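Local coordinates for bromo domain containing protein (Cryptosporidium parvum, PDB 5U9N), which probably reads acetylated lysines through its second bromodomain, the part modelled here with the inhibitor bromosporine in its pocket, at residues L19-Q24 / L28-V33; L105-C110 / D125-S130. All coordinates share one frame; numbering follows the deposited sequence.

Interaction 1 of 2, residues L19-Q24 / L28-V33; sequences LLRKEQ and LFENPV. With BMF (Bromosporine), chain C.
Arg21 NH1 is gripped by both oxygens of one carboxylate: Glu30 OE2 lies 2.9 Å from NH1, and Glu30 OE1 takes a nearly straight hydrogen bond from NH1 at 3.1 Å (N-H...O 164°). This salt bridge ties the turn that follows helix 9-20, the Z helix of the bromodomain, to the start of the ZA loop. OE1 receives the bond on its syn lone pair and sits close to the guanidinium plane, yet the carboxylate as a whole is turned 46° from that plane. Glu30 reaches across because CG stands anti to the backbone N (chi1 -175°) and the chain then bends at chi2. The aliphatic part of the arginine adds to the contact, with Arg21 CD 3.4 Å from Glu30 OE1. Arg21 is held from other directions too: NH2 forms a salt bridge with Glu61, and NE hydrogen-bonds Asn18 OD1.

Leu28 and Phe29, with Phe27 before them, probably take the place of the WPF shelf of many bromodomains, and the chain on both sides of Glu30 runs along bromosporine. Leu28 sets CD2 against ligand atom C10 at 3.6 Å, while Asn31 N donates a hydrogen bond to sulfonyl oxygen O07 of the ligand at 3.3 Å. Asn114, Ser36 and Phe27 supply further hydrogen bonds to the inhibitor. Further along the loop, Val33 presses its CG1 methyl to within 3.4 Å of bromosporine C26.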
# COMPACT_ATOMS: atom_id res chain seq x y z
N LEU A 19 9.67 4.98 -0.89
CA LEU A 19 9.39 6.41 -0.87
C LEU A 19 8.03 6.70 -0.18
O LEU A 19 7.91 7.70 0.50
CB LEU A 19 9.41 7.01 -2.29
CG LEU A 19 10.77 7.16 -2.91
CD1 LEU A 19 10.66 7.37 -4.39
CD2 LEU A 19 11.55 8.33 -2.28
N LEU A 20 7.03 5.81 -0.30
CA LEU A 20 5.77 5.99 0.44
C LEU A 20 5.94 5.78 1.94
O LEU A 20 5.10 6.24 2.71
CB LEU A 20 4.71 5.01 -0.05
CG LEU A 20 4.19 5.23 -1.43
CD1 LEU A 20 3.29 4.10 -1.80
CD2 LEU A 20 3.49 6.57 -1.54
N ARG A 21 6.99 5.03 2.36
CA ARG A 21 7.28 4.82 3.78
C ARG A 21 7.79 6.11 4.44
O ARG A 21 7.73 6.23 5.65
CB ARG A 21 8.31 3.71 3.99
CG ARG A 21 7.77 2.32 3.79
CD ARG A 21 8.72 1.29 4.35
NE ARG A 21 9.20 0.35 3.33
CZ ARG A 21 8.80 -0.92 3.20
NH1 ARG A 21 7.88 -1.43 4.01
NH2 ARG A 21 9.32 -1.69 2.26
N LYS A 22 8.28 7.07 3.66
CA LYS A 22 8.75 8.34 4.20
C LYS A 22 7.60 9.38 4.32
O LYS A 22 7.85 10.48 4.79
CB LYS A 22 9.88 8.90 3.32
CG LYS A 22 11.16 8.06 3.38
CD LYS A 22 12.22 8.55 2.41
CE LYS A 22 13.52 7.79 2.55
N GLU A 23 6.35 9.02 3.94
CA GLU A 23 5.23 9.96 4.00
C GLU A 23 4.67 10.06 5.41
O GLU A 23 4.95 9.22 6.25
CB GLU A 23 4.12 9.57 3.02
CG GLU A 23 4.48 9.78 1.56
CD GLU A 23 4.71 11.23 1.17
OE1 GLU A 23 3.73 12.01 1.21
OE2 GLU A 23 5.84 11.56 0.75
N GLN A 24 3.87 11.12 5.66
CA GLN A 24 3.28 11.38 6.97
C GLN A 24 2.31 10.26 7.39
O GLN A 24 1.43 9.88 6.62
CB GLN A 24 2.55 12.72 6.98
CG GLN A 24 3.51 13.91 6.89
CD GLN A 24 2.79 15.23 6.66
OE1 GLN A 24 1.67 15.28 6.15
NE2 GLN A 24 3.46 16.33 6.99
N LEU A 28 0.87 3.75 9.67
CA LEU A 28 -0.50 3.21 9.58
C LEU A 28 -0.58 2.03 8.63
O LEU A 28 -1.27 1.06 8.93
CB LEU A 28 -1.48 4.30 9.11
CG LEU A 28 -1.75 5.48 10.07
CD1 LEU A 28 -2.60 6.55 9.39
CD2 LEU A 28 -2.44 5.00 11.34
N PHE A 29 0.13 2.10 7.51
CA PHE A 29 0.04 1.13 6.44
C PHE A 29 1.20 0.15 6.38
O PHE A 29 1.30 -0.61 5.40
CB PHE A 29 -0.03 1.88 5.13
CG PHE A 29 -0.87 3.14 5.20
CD1 PHE A 29 -2.25 3.06 5.30
CD2 PHE A 29 -0.27 4.39 5.25
CE1 PHE A 29 -3.02 4.21 5.36
CE2 PHE A 29 -1.05 5.55 5.31
CZ PHE A 29 -2.42 5.45 5.35
N GLU A 30 2.07 0.13 7.41
CA GLU A 30 3.28 -0.69 7.36
C GLU A 30 2.99 -2.16 7.63
O GLU A 30 3.39 -3.01 6.83
CB GLU A 30 4.30 -0.16 8.38
CG GLU A 30 5.65 -0.85 8.34
CD GLU A 30 6.28 -0.95 6.97
OE1 GLU A 30 6.13 0.01 6.18
OE2 GLU A 30 6.94 -1.97 6.69
N ASN A 31 2.31 -2.46 8.72
CA ASN A 31 2.06 -3.85 9.11
C ASN A 31 0.57 -4.14 9.09
O ASN A 31 -0.24 -3.21 9.12
CB ASN A 31 2.65 -4.12 10.50
CG ASN A 31 4.12 -3.76 10.58
OD1 ASN A 31 4.95 -4.27 9.81
ND2 ASN A 31 4.46 -2.83 11.46
N PRO A 32 0.17 -5.44 9.07
CA PRO A 32 -1.27 -5.76 9.03
C PRO A 32 -2.04 -5.23 10.23
O PRO A 32 -1.64 -5.44 11.37
CB PRO A 32 -1.29 -7.30 8.99
CG PRO A 32 0.04 -7.69 8.47
CD PRO A 32 1.00 -6.66 8.99
N VAL A 33 -3.18 -4.56 9.95
CA VAL A 33 -4.06 -4.03 11.00
C VAL A 33 -4.66 -5.16 11.85
O VAL A 33 -4.86 -4.97 13.05
CB VAL A 33 -5.20 -3.12 10.43
CG1 VAL A 33 -4.64 -1.83 9.85
CG2 VAL A 33 -6.05 -3.84 9.40
C10 BMF C . -3.41 1.95 13.03
N12 BMF C . -4.46 1.73 10.94
C15 BMF C . -7.01 2.62 11.93
C17 BMF C . -8.76 3.23 13.62
C20 BMF C . -10.61 5.26 15.29
C22 BMF C . -5.88 2.53 12.71
C26 BMF C . -4.57 1.06 8.00
C28 BMF C . -2.22 2.34 15.09
C01 BMF C . 0.19 1.67 15.42
C02 BMF C . -1.06 1.75 14.58
C03 BMF C . -1.10 1.27 13.26
N04 BMF C . 0.06 0.69 12.66
S05 BMF C . 0.31 -0.90 12.45
C06 BMF C . -1.15 -1.56 11.73
O07 BMF C . 1.38 -1.03 11.51
O08 BMF C . 0.47 -1.47 13.75
C09 BMF C . -2.26 1.38 12.50
C11 BMF C . -4.62 2.07 12.20
N13 BMF C . -5.60 1.83 10.17
C14 BMF C . -6.86 2.23 10.56
N16 BMF C . -8.31 3.04 12.33
O18 BMF C . -10.06 3.63 13.59
C19 BMF C . -10.73 3.81 14.88
O21 BMF C . -8.09 3.10 14.63
N23 BMF C . -7.69 2.10 9.54
N24 BMF C . -6.95 1.62 8.46
C25 BMF C . -5.71 1.48 8.84
C27 BMF C . -3.37 2.43 14.34

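Interaction 2 of 2, residues L105-C110 / D125-S130; sequences LIFSNC and DSAKQS
Phe107 lays one face of its ring over the backbone of Ser130, whose carbonyl carbon C sits 3.8 Å above the ring plane, offset toward the rim. The serine adds its side chain to the overlap: Ser130 CB is 3.4 Å from Phe107 CE1 and nearly as near to CZ. At the root of the ring Phe107 CG comes within 3.6 Å of Ala127 O, which approaches obliquely. With CG anti to its own carbonyl carbon (chi1 -55°), the phenyl group runs along helix 122-139 from Ala127 to Ser130, one turn further on. Here the B and C helices of the left-handed four-helix bromodomain bundle pack against each other, nearly antiparallel at 154°, with the axes of the two short segments 8.7 Å apart. The backbones are tightest at Phe107 and Ala127, whose CA atoms are 4.9 Å apart, and the small alanine side chain permits that approach. No hydrogen bond crosses between these segments; van der Waals contact in the buried interior joins them. The Phe107 side chain also meets Leu131 and Tyr57, and its ring packs edge-to-face with Phe29. One turn after Phe107, Cys110 belongs to the bromosporine pocket and has its carbonyl oxygen bonded to Asn114 ND2. Its sulfur stands anti to the backbone N (chi1 180°) and reaches Ala127, with Cys110 SG 3.6 Å from Ala127 CB.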
# COMPACT_ATOMS: atom_id res chain seq x y z
N LEU A 105 -5.12 -0.66 -2.95
CA LEU A 105 -6.03 -1.39 -2.05
C LEU A 105 -5.83 -0.95 -0.57
O LEU A 105 -6.79 -0.88 0.18
CB LEU A 105 -5.78 -2.91 -2.19
CG LEU A 105 -6.57 -3.84 -1.29
CD1 LEU A 105 -8.04 -3.80 -1.62
CD2 LEU A 105 -6.06 -5.24 -1.42
N ILE A 106 -4.58 -0.70 -0.18
CA ILE A 106 -4.20 -0.22 1.16
C ILE A 106 -4.90 1.10 1.46
O ILE A 106 -5.42 1.29 2.54
CB ILE A 106 -2.64 -0.05 1.25
CG1 ILE A 106 -1.94 -1.41 1.20
CG2 ILE A 106 -2.21 0.71 2.53
CD1 ILE A 106 -0.41 -1.33 1.07
N PHE A 107 -4.85 2.04 0.53
CA PHE A 107 -5.42 3.37 0.73
C PHE A 107 -6.96 3.39 0.60
O PHE A 107 -7.58 4.15 1.33
CB PHE A 107 -4.79 4.37 -0.25
CG PHE A 107 -3.27 4.41 -0.17
CD1 PHE A 107 -2.63 4.39 1.07
CD2 PHE A 107 -2.49 4.41 -1.31
CE1 PHE A 107 -1.24 4.36 1.14
CE2 PHE A 107 -1.10 4.35 -1.23
CZ PHE A 107 -0.48 4.30 -0.00
N SER A 108 -7.58 2.54 -0.26
CA SER A 108 -9.03 2.51 -0.39
C SER A 108 -9.67 1.80 0.79
O SER A 108 -10.78 2.15 1.17
CB SER A 108 -9.46 1.84 -1.70
OG SER A 108 -9.06 0.49 -1.79
N ASN A 109 -8.99 0.79 1.36
CA ASN A 109 -9.53 0.11 2.55
C ASN A 109 -9.55 1.09 3.72
O ASN A 109 -10.53 1.17 4.46
CB ASN A 109 -8.67 -1.11 2.91
CG ASN A 109 -8.80 -2.27 1.96
OD1 ASN A 109 -9.69 -2.30 1.10
ND2 ASN A 109 -7.91 -3.24 2.08
N CYS A 110 -8.49 1.87 3.85
CA CYS A 110 -8.39 2.86 4.90
C CYS A 110 -9.44 3.96 4.71
O CYS A 110 -10.02 4.42 5.68
CB CYS A 110 -6.98 3.45 4.93
SG CYS A 110 -6.74 4.70 6.20
N ASP A 125 -7.31 11.09 5.81
CA ASP A 125 -6.52 12.11 5.10
C ASP A 125 -5.11 11.64 4.82
O ASP A 125 -4.52 12.06 3.84
CB ASP A 125 -6.47 13.43 5.90
CG ASP A 125 -7.81 14.14 6.08
OD1 ASP A 125 -8.77 13.79 5.35
OD2 ASP A 125 -7.88 15.08 6.91
N SER A 126 -4.53 10.83 5.72
CA SER A 126 -3.17 10.29 5.53
C SER A 126 -3.16 9.31 4.35
O SER A 126 -2.22 9.33 3.57
CB SER A 126 -2.67 9.61 6.80
OG SER A 126 -2.48 10.56 7.84
N ALA A 127 -4.21 8.44 4.25
CA ALA A 127 -4.37 7.48 3.13
C ALA A 127 -4.52 8.22 1.83
O ALA A 127 -3.97 7.79 0.81
CB ALA A 127 -5.60 6.61 3.35
N LYS A 128 -5.32 9.30 1.84
CA LYS A 128 -5.57 10.12 0.67
C LYS A 128 -4.26 10.76 0.13
O LYS A 128 -4.10 10.84 -1.07
CB LYS A 128 -6.60 11.21 1.00
CG LYS A 128 -7.11 12.01 -0.20
CD LYS A 128 -7.91 11.13 -1.20
CE LYS A 128 -8.44 11.90 -2.39
NZ LYS A 128 -9.37 12.99 -1.99
N GLN A 129 -3.37 11.20 1.01
CA GLN A 129 -2.13 11.88 0.60
C GLN A 129 -1.08 10.89 0.13
O GLN A 129 -0.28 11.23 -0.72
CB GLN A 129 -1.56 12.75 1.73
CG GLN A 129 -2.39 13.99 2.02
CD GLN A 129 -2.10 14.55 3.40
OE1 GLN A 129 -0.99 14.40 3.94
NE2 GLN A 129 -3.09 15.22 3.99
N SER A 130 -1.04 9.69 0.70
CA SER A 130 -0.11 8.66 0.24
C SER A 130 -0.56 8.12 -1.12
O SER A 130 0.28 7.80 -1.95
CB SER A 130 0.04 7.54 1.25
OG SER A 130 0.90 7.94 2.29

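How the interactions relate
The centres of the two interactions lie about 10 Å apart in one bromodomain, and they follow each other along the chain: interaction 1 closes before interaction 2 begins. Interaction 1 lies at the surface, where helix 9-20 passes into the ZA loop, whereas interaction 2 is buried between helices 96-113 and 122-139. They meet directly through Phe29, whose CZ is 3.6 Å from Ala127 CA and whose CB is 3.6 Å from Ile106 CG2; Leu20 CD2 also packs 3.5 Å from Ser130 O. The loop is thereby seated on the helical bundle. Both contribute to the bromosporine pocket, interaction 1 through Leu28, Asn31, Pro32 and Val33, interaction 2 through Cys110.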